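Local coordinates for protein DnaJ homolog dnj-2 (Caenorhabditis elegans, PDB 2QSA) that probably serves as an Hsp40-type co-chaperone, its N-terminal J domain, the part present here, being of the kind that stimulates the ATPase of Hsp70 partners, at residues 5-13 and 91-99; 37-46 and 58-69. All blocks are in the same frame, centred on the assembly; numbering follows the deposited sequence.

The two contacts join different elements on opposite sides of the chain's centre, with their own centres about 21 Å apart. Contact 1 is partly buried and lays the N-terminal loop against helix 91-101. Contact 2 is a surface contact, of mostly partly exposed residues; it pairs helix 30-43 with helix 52-73 and is nested within the span that contact 1 closes. They meet where Y11 O packs on T67 and C12 SG on A68. Contact 1 mixes tyrosine rings with a leucine, one weak hydrogen bond and a bridging water, whereas contact 2 is carried by aromatic and apolar groups with no hydrogen bond across it.

Contact 1 of 2, residues 5-13 and 91-99; sequences GFAPELYCG and RFYNYYQYY
L10 faces a wall of tyrosines on helix 91-99 of this J-domain protein, at the joint of two successive loop turns, a type I beta turn from A7 to L10 and a type II' turn from L10 to G13. Its branches divide the work in the conformer described: CD1 makes a CH-pi contact over the face of Y95, 4.0 Å from the ring centroid, while CD2 lies against CD2 of Y98. Y98 reaches the loop because its CG stands anti to the backbone N (chi1 176°). CA of L10 then sits over one face of this ring, 4.3 Å from its centroid, and the edge of Y98, led by CD1, meets the face of Y11 in a T-shaped pair with centroids 4.8 Å apart and planes at 71°. With an alanine in place of Y98, the Y11 face would probably lose its edge partner and a gap would open beside L10. Farther along, the Y95 hydroxyl touches CB of A7 and donates a weak hydrogen bond of 3.0 Å from OH to E9 OE2, doubtful because E9 is modelled in two conformers. The R91 guanidinium lies over the Y95 face opposite L10. Behind this shell, Y11 meets Y81 edge-to-face, Y84 OH is hydrogen-bonded to A7 N, and the C12–C17 disulfide ties the loop to helix 17-20. At the far end of the Y11 side chain a water, in the ring plane, sits 2.7 Å from Y11 OH and donates to the N94 carbonyl oxygen.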
loop_
_atom_site.group_PDB
_atom_site.type_symbol
_atom_site.label_atom_id
_atom_site.label_comp_id
_atom_site.label_asym_id
_atom_site.label_seq_id
_atom_site.Cartn_x
_atom_site.Cartn_y
_atom_site.Cartn_z
ATOM N N GLY A 5 -0.885 14.692 -5.868
ATOM C CA GLY A 5 -0.632 14.060 -7.146
ATOM C C GLY A 5 -1.181 12.663 -7.244
ATOM O O GLY A 5 -1.117 12.072 -8.328
ATOM N N PHE A 6 -1.676 12.100 -6.124
ATOM C CA PHE A 6 -2.133 10.702 -6.146
ATOM C C PHE A 6 -3.556 10.581 -6.691
ATOM O O PHE A 6 -4.367 11.506 -6.601
ATOM C CB PHE A 6 -2.128 10.040 -4.754
ATOM C CG PHE A 6 -0.761 9.902 -4.120
ATOM C CD1 PHE A 6 0.396 10.207 -4.845
ATOM C CD2 PHE A 6 -0.633 9.429 -2.808
ATOM C CE1 PHE A 6 1.676 10.063 -4.292
ATOM C CE2 PHE A 6 0.625 9.310 -2.222
ATOM C CZ PHE A 6 1.803 9.604 -2.973
ATOM N N ALA A 7 -3.858 9.384 -7.192
ATOM C CA ALA A 7 -5.206 9.009 -7.552
ATOM C C ALA A 7 -5.777 8.091 -6.479
ATOM O O ALA A 7 -5.182 7.071 -6.145
ATOM C CB ALA A 7 -5.218 8.314 -8.959
ATOM N N PRO A 8 -6.952 8.442 -5.917
ATOM C CA PRO A 8 -7.628 7.581 -4.923
ATOM C C PRO A 8 -7.793 6.112 -5.358
ATOM O O PRO A 8 -7.720 5.196 -4.527
ATOM C CB PRO A 8 -9.004 8.274 -4.741
ATOM C CG PRO A 8 -8.690 9.720 -4.998
ATOM C CD PRO A 8 -7.688 9.713 -6.144
ATOM N N GLU A 9 -8.020 5.868 -6.649
ATOM C CA GLU A 9 -8.279 4.500 -7.087
ATOM C C GLU A 9 -7.007 3.665 -7.288
ATOM O O GLU A 9 -7.093 2.458 -7.478
ATOM C CB GLU A 9 -9.160 4.458 -8.334
ATOM C CG GLU A 9 -8.588 5.197 -9.523
ATOM C CD GLU A 9 -9.046 6.640 -9.601
ATOM O OE1 GLU A 9 -9.105 7.328 -8.558
ATOM O OE2 GLU A 9 -9.345 7.093 -10.720
ATOM N N LEU A 10 -5.829 4.288 -7.252
ATOM C CA LEU A 10 -4.591 3.503 -7.494
ATOM C C LEU A 10 -3.850 3.185 -6.192
ATOM O O LEU A 10 -3.781 4.014 -5.291
ATOM C CB LEU A 10 -3.628 4.243 -8.442
ATOM C CG LEU A 10 -4.164 4.714 -9.803
ATOM C CD1 LEU A 10 -3.081 5.482 -10.551
ATOM C CD2 LEU A 10 -4.645 3.555 -10.616
ATOM N N TYR A 11 -3.281 1.977 -6.126
ATOM C CA TYR A 11 -2.367 1.630 -5.026
ATOM C C TYR A 11 -3.010 1.917 -3.658
ATOM O O TYR A 11 -4.145 1.464 -3.416
ATOM C CB TYR A 11 -1.043 2.393 -5.230
ATOM C CG TYR A 11 -0.378 2.014 -6.547
ATOM C CD1 TYR A 11 0.111 0.709 -6.735
ATOM C CD2 TYR A 11 -0.242 2.939 -7.602
ATOM C CE1 TYR A 11 0.746 0.329 -7.929
ATOM C CE2 TYR A 11 0.382 2.558 -8.810
ATOM C CZ TYR A 11 0.882 1.280 -8.950
ATOM O OH TYR A 11 1.496 0.921 -10.125
ATOM N N CYS A 12 -2.294 2.626 -2.769
ATOM C CA CYS A 12 -2.835 2.913 -1.420
ATOM C C CYS A 12 -3.663 4.214 -1.382
ATOM O O CYS A 12 -3.856 4.791 -0.294
ATOM C CB CYS A 12 -1.702 2.981 -0.373
ATOM S SG CYS A 12 -0.827 1.378 -0.296
ATOM N N GLY A 13 -4.155 4.638 -2.543
ATOM C CA GLY A 13 -5.067 5.777 -2.626
ATOM C C GLY A 13 -4.376 7.072 -2.268
ATOM O O GLY A 13 -3.307 7.373 -2.843
ATOM N N ARG A 91 -0.271 10.501 -16.251
ATOM C CA ARG A 91 -1.498 9.840 -15.765
ATOM C C ARG A 91 -1.834 8.567 -16.523
ATOM O O ARG A 91 -2.068 7.503 -15.911
ATOM C CB ARG A 91 -2.694 10.781 -15.862
ATOM C CG ARG A 91 -3.954 10.185 -15.214
ATOM C CD ARG A 91 -5.224 11.021 -15.524
ATOM N NE ARG A 91 -6.390 10.645 -14.709
ATOM C CZ ARG A 91 -7.351 9.783 -15.073
ATOM N NH1 ARG A 91 -7.310 9.153 -16.246
ATOM N NH2 ARG A 91 -8.372 9.557 -14.247
ATOM N N PHE A 92 -1.910 8.667 -17.851
ATOM C CA PHE A 92 -2.336 7.495 -18.601
ATOM C C PHE A 92 -1.350 6.331 -18.405
ATOM O O PHE A 92 -1.759 5.206 -18.136
ATOM C CB PHE A 92 -2.553 7.824 -20.082
ATOM C CG PHE A 92 -3.297 6.739 -20.787
ATOM C CD1 PHE A 92 -4.650 6.913 -21.130
ATOM C CD2 PHE A 92 -2.659 5.527 -21.086
ATOM C CE1 PHE A 92 -5.344 5.884 -21.793
ATOM C CE2 PHE A 92 -3.366 4.479 -21.744
ATOM C CZ PHE A 92 -4.723 4.687 -22.066
ATOM N N TYR A 93 -0.059 6.617 -18.509
ATOM C CA TYR A 93 0.944 5.583 -18.339
ATOM C C TYR A 93 0.787 4.918 -16.935
ATOM O O TYR A 93 0.785 3.699 -16.800
ATOM C CB TYR A 93 2.325 6.240 -18.484
ATOM C CG TYR A 93 3.455 5.243 -18.310
ATOM C CD1 TYR A 93 3.793 4.353 -19.329
ATOM C CD2 TYR A 93 4.131 5.155 -17.086
ATOM C CE1 TYR A 93 4.832 3.423 -19.129
ATOM C CE2 TYR A 93 5.142 4.218 -16.879
ATOM C CZ TYR A 93 5.487 3.370 -17.882
ATOM O OH TYR A 93 6.488 2.447 -17.595
ATOM N N ASN A 94 0.657 5.718 -15.896
ATOM C CA ASN A 94 0.563 5.157 -14.532
ATOM C C ASN A 94 -0.691 4.323 -14.332
ATOM O O ASN A 94 -0.652 3.210 -13.762
ATOM C CB ASN A 94 0.605 6.281 -13.500
ATOM C CG ASN A 94 1.973 6.957 -13.442
ATOM O OD1 ASN A 94 2.987 6.305 -13.671
ATOM N ND2 ASN A 94 1.994 8.253 -13.088
ATOM N N TYR A 95 -1.812 4.817 -14.845
ATOM C CA TYR A 95 -3.029 4.018 -14.792
ATOM C C TYR A 95 -2.891 2.722 -15.582
ATOM O O TYR A 95 -3.304 1.658 -15.107
ATOM C CB TYR A 95 -4.211 4.815 -15.344
ATOM C CG TYR A 95 -4.890 5.748 -14.349
ATOM C CD1 TYR A 95 -4.198 6.800 -13.753
ATOM C CD2 TYR A 95 -6.246 5.600 -14.059
ATOM C CE1 TYR A 95 -4.845 7.674 -12.847
ATOM C CE2 TYR A 95 -6.900 6.475 -13.162
ATOM C CZ TYR A 95 -6.182 7.515 -12.582
ATOM O OH TYR A 95 -6.797 8.389 -11.688
ATOM N N TYR A 96 -2.362 2.819 -16.808
ATOM C CA TYR A 96 -2.155 1.651 -17.658
ATOM C C TYR A 96 -1.274 0.591 -16.942
ATOM O O TYR A 96 -1.615 -0.612 -16.898
ATOM C CB TYR A 96 -1.478 2.103 -18.968
ATOM C CG TYR A 96 -1.130 0.955 -19.880
ATOM C CD1 TYR A 96 -2.110 0.329 -20.641
ATOM C CD2 TYR A 96 0.160 0.468 -19.933
ATOM C CE1 TYR A 96 -1.818 -0.740 -21.458
ATOM C CE2 TYR A 96 0.470 -0.643 -20.738
ATOM C CZ TYR A 96 -0.533 -1.229 -21.492
ATOM O OH TYR A 96 -0.258 -2.317 -22.297
ATOM N N GLN A 97 -0.146 1.026 -16.375
ATOM C CA GLN A 97 0.758 0.060 -15.722
ATOM C C GLN A 97 0.076 -0.605 -14.525
ATOM O O GLN A 97 0.260 -1.794 -14.306
ATOM C CB GLN A 97 2.060 0.699 -15.257
ATOM C CG GLN A 97 2.936 1.334 -16.396
ATOM C CD GLN A 97 3.267 0.384 -17.535
ATOM O OE1 GLN A 97 3.444 -0.823 -17.346
ATOM N NE2 GLN A 97 3.367 0.944 -18.741
ATOM N N TYR A 98 -0.693 0.175 -13.767
ATOM C CA TYR A 98 -1.426 -0.368 -12.608
ATOM C C TYR A 98 -2.420 -1.445 -13.071
ATOM O O TYR A 98 -2.411 -2.603 -12.598
ATOM C CB TYR A 98 -2.157 0.756 -11.884
ATOM C CG TYR A 98 -3.022 0.291 -10.721
ATOM C CD1 TYR A 98 -2.445 -0.067 -9.503
ATOM C CD2 TYR A 98 -4.402 0.238 -10.832
ATOM C CE1 TYR A 98 -3.191 -0.439 -8.440
ATOM C CE2 TYR A 98 -5.190 -0.187 -9.753
ATOM C CZ TYR A 98 -4.564 -0.509 -8.563
ATOM O OH TYR A 98 -5.319 -0.929 -7.497
ATOM N N TYR A 99 -3.282 -1.072 -14.012
ATOM C CA TYR A 99 -4.286 -2.029 -14.485
ATOM C C TYR A 99 -3.730 -3.210 -15.290
ATOM O O TYR A 99 -4.227 -4.350 -15.135
ATOM C CB TYR A 99 -5.451 -1.293 -15.170
ATOM C CG TYR A 99 -6.295 -0.498 -14.200
ATOM C CD1 TYR A 99 -7.081 -1.137 -13.220
ATOM C CD2 TYR A 99 -6.307 0.886 -14.227
ATOM C CE1 TYR A 99 -7.869 -0.390 -12.294
ATOM C CE2 TYR A 99 -7.083 1.636 -13.319
ATOM C CZ TYR A 99 -7.871 0.989 -12.362
ATOM O OH TYR A 99 -8.627 1.755 -11.492
HETATM O O HOH W 1 1.344 2.804 -12.020
#

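Contact 2 of 2, residues 37-46 and 58-69; sequences YRALARKHHP and AEERFRVIATAY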
loop_
_atom_site.group_PDB
_atom_site.type_symbol
_atom_site.label_atom_id
_atom_site.label_comp_id
_atom_site.label_asym_id
_atom_site.label_seq_id
_atom_site.Cartn_x
_atom_site.Cartn_y
_atom_site.Cartn_z
ATOM N N TYR A 37 4.880 -5.383 7.544
ATOM C CA TYR A 37 3.574 -5.870 7.146
ATOM C C TYR A 37 3.020 -6.793 8.212
ATOM O O TYR A 37 1.871 -6.643 8.634
ATOM C CB TYR A 37 3.593 -6.573 5.778
ATOM C CG TYR A 37 2.357 -7.454 5.614
ATOM C CD1 TYR A 37 1.094 -6.861 5.353
ATOM C CD2 TYR A 37 2.435 -8.855 5.758
ATOM C CE1 TYR A 37 -0.074 -7.630 5.251
ATOM C CE2 TYR A 37 1.280 -9.657 5.612
ATOM C CZ TYR A 37 0.036 -9.025 5.390
ATOM O OH TYR A 37 -1.064 -9.797 5.306
ATOM N N ARG A 38 3.805 -7.777 8.637
ATOM C CA ARG A 38 3.268 -8.801 9.557
ATOM C C ARG A 38 2.820 -8.165 10.888
ATOM O O ARG A 38 1.764 -8.531 11.410
ATOM C CB ARG A 38 4.268 -9.946 9.796
ATOM C CG ARG A 38 4.517 -10.778 8.522
ATOM C CD ARG A 38 5.820 -11.626 8.603
ATOM N NE ARG A 38 5.683 -12.675 9.628
ATOM C CZ ARG A 38 5.093 -13.859 9.429
ATOM N NH1 ARG A 38 4.595 -14.220 8.228
ATOM N NH2 ARG A 38 4.995 -14.686 10.465
ATOM N N ALA A 39 3.592 -7.199 11.383
ATOM C CA ALA A 39 3.259 -6.505 12.635
ATOM C C ALA A 39 1.990 -5.691 12.482
ATOM O O ALA A 39 1.130 -5.723 13.370
ATOM C CB ALA A 39 4.417 -5.616 13.086
ATOM N N LEU A 40 1.884 -4.940 11.377
ATOM C CA LEU A 40 0.698 -4.037 11.199
ATOM C C LEU A 40 -0.551 -4.852 10.869
ATOM O O LEU A 40 -1.645 -4.506 11.333
ATOM C CB LEU A 40 0.961 -3.023 10.107
ATOM C CG LEU A 40 1.912 -1.932 10.605
ATOM C CD1 LEU A 40 2.479 -1.065 9.423
ATOM C CD2 LEU A 40 1.211 -1.073 11.700
ATOM N N ALA A 41 -0.384 -5.910 10.073
ATOM C CA ALA A 41 -1.501 -6.860 9.790
ATOM C C ALA A 41 -2.033 -7.476 11.081
ATOM O O ALA A 41 -3.254 -7.528 11.282
ATOM C CB ALA A 41 -1.066 -7.960 8.811
ATOM N N ARG A 42 -1.128 -7.881 11.978
ATOM C CA ARG A 42 -1.547 -8.396 13.283
ATOM C C ARG A 42 -2.307 -7.345 14.059
ATOM O O ARG A 42 -3.356 -7.626 14.626
ATOM C CB ARG A 42 -0.355 -8.858 14.115
ATOM C CG ARG A 42 0.157 -10.218 13.724
ATOM C CD ARG A 42 1.092 -10.769 14.809
ATOM N NE ARG A 42 2.362 -10.031 14.890
ATOM C CZ ARG A 42 3.374 -10.166 14.027
ATOM N NH1 ARG A 42 3.268 -10.992 12.988
ATOM N NH2 ARG A 42 4.488 -9.462 14.184
ATOM N N LYS A 43 -1.776 -6.125 14.076
ATOM C CA LYS A 43 -2.408 -5.024 14.820
ATOM C C LYS A 43 -3.832 -4.716 14.342
ATOM O O LYS A 43 -4.707 -4.395 15.146
ATOM C CB LYS A 43 -1.523 -3.768 14.732
ATOM C CG LYS A 43 -2.128 -2.529 15.412
ATOM C CD LYS A 43 -1.249 -1.287 15.194
ATOM C CE LYS A 43 -1.810 -0.062 15.994
ATOM N NZ LYS A 43 -1.287 1.177 15.380
ATOM N N HIS A 44 -4.043 -4.770 13.026
ATOM C CA HIS A 44 -5.328 -4.349 12.454
ATOM C C HIS A 44 -6.226 -5.519 12.102
ATOM O O HIS A 44 -7.257 -5.333 11.446
ATOM C CB HIS A 44 -5.086 -3.428 11.265
ATOM C CG HIS A 44 -4.463 -2.131 11.670
ATOM N ND1 HIS A 44 -5.146 -1.177 12.395
ATOM C CD2 HIS A 44 -3.207 -1.650 11.501
ATOM C CE1 HIS A 44 -4.337 -0.162 12.655
ATOM N NE2 HIS A 44 -3.170 -0.402 12.092
ATOM N N HIS A 45 -5.843 -6.728 12.529
ATOM C CA HIS A 45 -6.629 -7.903 12.162
ATOM C C HIS A 45 -7.975 -7.847 12.903
ATOM O O HIS A 45 -8.008 -7.551 14.109
ATOM C CB HIS A 45 -5.903 -9.224 12.533
ATOM C CG HIS A 45 -6.550 -10.434 11.948
ATOM N ND1 HIS A 45 -6.005 -11.137 10.894
ATOM C CD2 HIS A 45 -7.726 -11.040 12.242
ATOM C CE1 HIS A 45 -6.800 -12.146 10.583
ATOM N NE2 HIS A 45 -7.851 -12.106 11.384
ATOM N N PRO A 46 -9.088 -8.112 12.203
ATOM C CA PRO A 46 -10.371 -8.068 12.931
ATOM C C PRO A 46 -10.566 -9.087 14.064
ATOM O O PRO A 46 -11.432 -8.860 14.911
ATOM C CB PRO A 46 -11.411 -8.333 11.843
ATOM C CG PRO A 46 -10.658 -9.110 10.778
ATOM C CD PRO A 46 -9.285 -8.443 10.770
ATOM N N ALA A 58 -11.741 -2.522 11.452
ATOM C CA ALA A 58 -10.408 -3.156 11.429
ATOM C C ALA A 58 -10.145 -3.720 10.032
ATOM O O ALA A 58 -9.052 -3.485 9.473
ATOM C CB ALA A 58 -10.305 -4.264 12.501
ATOM N N GLU A 59 -11.139 -4.415 9.456
ATOM C CA GLU A 59 -11.017 -4.953 8.073
ATOM C C GLU A 59 -10.718 -3.857 7.053
ATOM O O GLU A 59 -9.883 -4.039 6.150
ATOM C CB GLU A 59 -12.263 -5.751 7.657
ATOM C CG GLU A 59 -12.354 -7.022 8.425
ATOM C CD GLU A 59 -13.607 -7.834 8.150
ATOM O OE1 GLU A 59 -14.098 -7.802 6.997
ATOM O OE2 GLU A 59 -14.081 -8.507 9.104
ATOM N N GLU A 60 -11.387 -2.728 7.226
ATOM C CA GLU A 60 -11.188 -1.551 6.378
ATOM C C GLU A 60 -9.716 -1.157 6.391
ATOM O O GLU A 60 -9.104 -0.963 5.342
ATOM C CB GLU A 60 -12.006 -0.362 6.897
ATOM C CG GLU A 60 -13.425 -0.266 6.398
ATOM C CD GLU A 60 -14.217 0.854 7.094
ATOM O OE1 GLU A 60 -13.673 1.978 7.307
ATOM O OE2 GLU A 60 -15.399 0.608 7.424
ATOM N N ARG A 61 -9.130 -1.059 7.578
ATOM C CA ARG A 61 -7.721 -0.635 7.608
ATOM C C ARG A 61 -6.792 -1.769 7.115
ATOM O O ARG A 61 -5.787 -1.541 6.396
ATOM C CB ARG A 61 -7.328 -0.220 9.016
ATOM C CG ARG A 61 -5.920 0.360 9.139
ATOM C CD ARG A 61 -5.771 1.614 8.211
ATOM N NE ARG A 61 -4.422 2.173 8.231
ATOM C CZ ARG A 61 -3.987 2.987 7.259
ATOM N NH1 ARG A 61 -4.855 3.287 6.253
ATOM N NH2 ARG A 61 -2.752 3.505 7.246
ATOM N N PHE A 62 -7.125 -2.979 7.534
ATOM C CA PHE A 62 -6.354 -4.161 7.132
ATOM C C PHE A 62 -6.191 -4.217 5.605
ATOM O O PHE A 62 -5.086 -4.549 5.092
ATOM C CB PHE A 62 -7.041 -5.433 7.644
ATOM C CG PHE A 62 -6.189 -6.684 7.487
ATOM C CD1 PHE A 62 -5.473 -7.173 8.560
ATOM C CD2 PHE A 62 -6.084 -7.334 6.257
ATOM C CE1 PHE A 62 -4.672 -8.364 8.437
ATOM C CE2 PHE A 62 -5.294 -8.506 6.099
ATOM C CZ PHE A 62 -4.591 -9.018 7.209
ATOM N N ARG A 63 -7.275 -3.900 4.878
ATOM C CA ARG A 63 -7.216 -3.852 3.415
ATOM C C ARG A 63 -6.126 -2.923 2.895
ATOM O O ARG A 63 -5.440 -3.247 1.933
ATOM C CB ARG A 63 -8.585 -3.463 2.821
ATOM C CG ARG A 63 -9.581 -4.635 2.837
ATOM C CD ARG A 63 -10.806 -4.327 1.959
ATOM N NE ARG A 63 -11.725 -3.346 2.564
ATOM C CZ ARG A 63 -12.705 -3.657 3.422
ATOM N NH1 ARG A 63 -12.881 -4.911 3.811
ATOM N NH2 ARG A 63 -13.489 -2.706 3.924
ATOM N N VAL A 64 -5.981 -1.763 3.523
ATOM C CA VAL A 64 -4.908 -0.847 3.080
ATOM C C VAL A 64 -3.512 -1.431 3.355
ATOM O O VAL A 64 -2.592 -1.302 2.514
ATOM C CB VAL A 64 -5.081 0.547 3.716
ATOM C CG1 VAL A 64 -4.075 1.521 3.075
ATOM C CG2 VAL A 64 -6.564 1.020 3.495
ATOM N N ILE A 65 -3.325 -1.978 4.567
ATOM C CA ILE A 65 -2.070 -2.616 4.949
ATOM C C ILE A 65 -1.698 -3.683 3.900
ATOM O O ILE A 65 -0.566 -3.713 3.413
ATOM C CB ILE A 65 -2.165 -3.210 6.369
ATOM C CG1 ILE A 65 -2.271 -2.042 7.373
ATOM C CG2 ILE A 65 -0.978 -4.106 6.649
ATOM C CD1 ILE A 65 -3.116 -2.368 8.604
ATOM N N ALA A 66 -2.665 -4.523 3.538
ATOM C CA ALA A 66 -2.416 -5.624 2.587
ATOM C C ALA A 66 -2.098 -5.040 1.201
ATOM O O ALA A 66 -1.194 -5.560 0.520
ATOM C CB ALA A 66 -3.609 -6.521 2.538
ATOM N N THR A 67 -2.828 -4.009 0.758
ATOM C CA THR A 67 -2.529 -3.361 -0.531
ATOM C C THR A 67 -1.091 -2.806 -0.547
ATOM O O THR A 67 -0.376 -2.983 -1.544
ATOM C CB THR A 67 -3.510 -2.246 -0.800
ATOM O OG1 THR A 67 -4.788 -2.848 -1.029
ATOM C CG2 THR A 67 -3.139 -1.483 -2.039
ATOM N N ALA A 68 -0.673 -2.171 0.567
ATOM C CA ALA A 68 0.691 -1.603 0.612
ATOM C C ALA A 68 1.701 -2.730 0.467
ATOM O O ALA A 68 2.693 -2.585 -0.231
ATOM C CB ALA A 68 0.923 -0.848 1.928
ATOM N N TYR A 69 1.453 -3.849 1.131
ATOM C CA TYR A 69 2.462 -4.935 1.076
ATOM C C TYR A 69 2.498 -5.545 -0.325
ATOM O O TYR A 69 3.583 -5.820 -0.829
ATOM C CB TYR A 69 2.125 -5.989 2.113
ATOM C CG TYR A 69 3.157 -7.078 2.252
ATOM C CD1 TYR A 69 4.513 -6.774 2.460
ATOM C CD2 TYR A 69 2.782 -8.425 2.283
ATOM C CE1 TYR A 69 5.495 -7.769 2.653
ATOM C CE2 TYR A 69 3.774 -9.448 2.489
ATOM C CZ TYR A 69 5.130 -9.102 2.669
ATOM O OH TYR A 69 6.090 -10.085 2.868
#
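Y37 beside Y69 and P46 beside A58, CA atoms 6.2 Å and 5.1 Å apart respectively, mark the two ends of the contact, helix against helix at the first and the turn after helix 37-43 against A58 at the second. Helix 37-43 and helix 58-69 run at 168° with axes 9.4 Å apart, the helical hairpin of a J domain; H45 and P46 begin the family's HPD motif. Y37 packs as a knob into the hole formed by F62, I65, A66 and Y69. Its ring makes an offset stack on Y69, centroids 4.2 Å apart and planes only 2° from parallel, with CB of A41 over its other face, and CG2 of I65 packs on its CD1 at 3.7 Å. F62, its CG anti to the backbone N (chi1 -170°), swings its ring edge across to the first helix, bringing CE1 to 3.3 Å from A41 O; the H45 ring lies alongside. CG of R61 lies over the H44 ring, 3.8 Å from its centroid, and CG of K43 over the opposite face; the R61 guanidinium reaches E15 in a salt bridge. CG of P46 rests on CG of E59, 3.6 Å away. No hydrogen bond crosses the two segments, so these faces probably fit by ring stacking and aliphatic packing, beside an HPD motif that in this family typically serves Hsp70 partners.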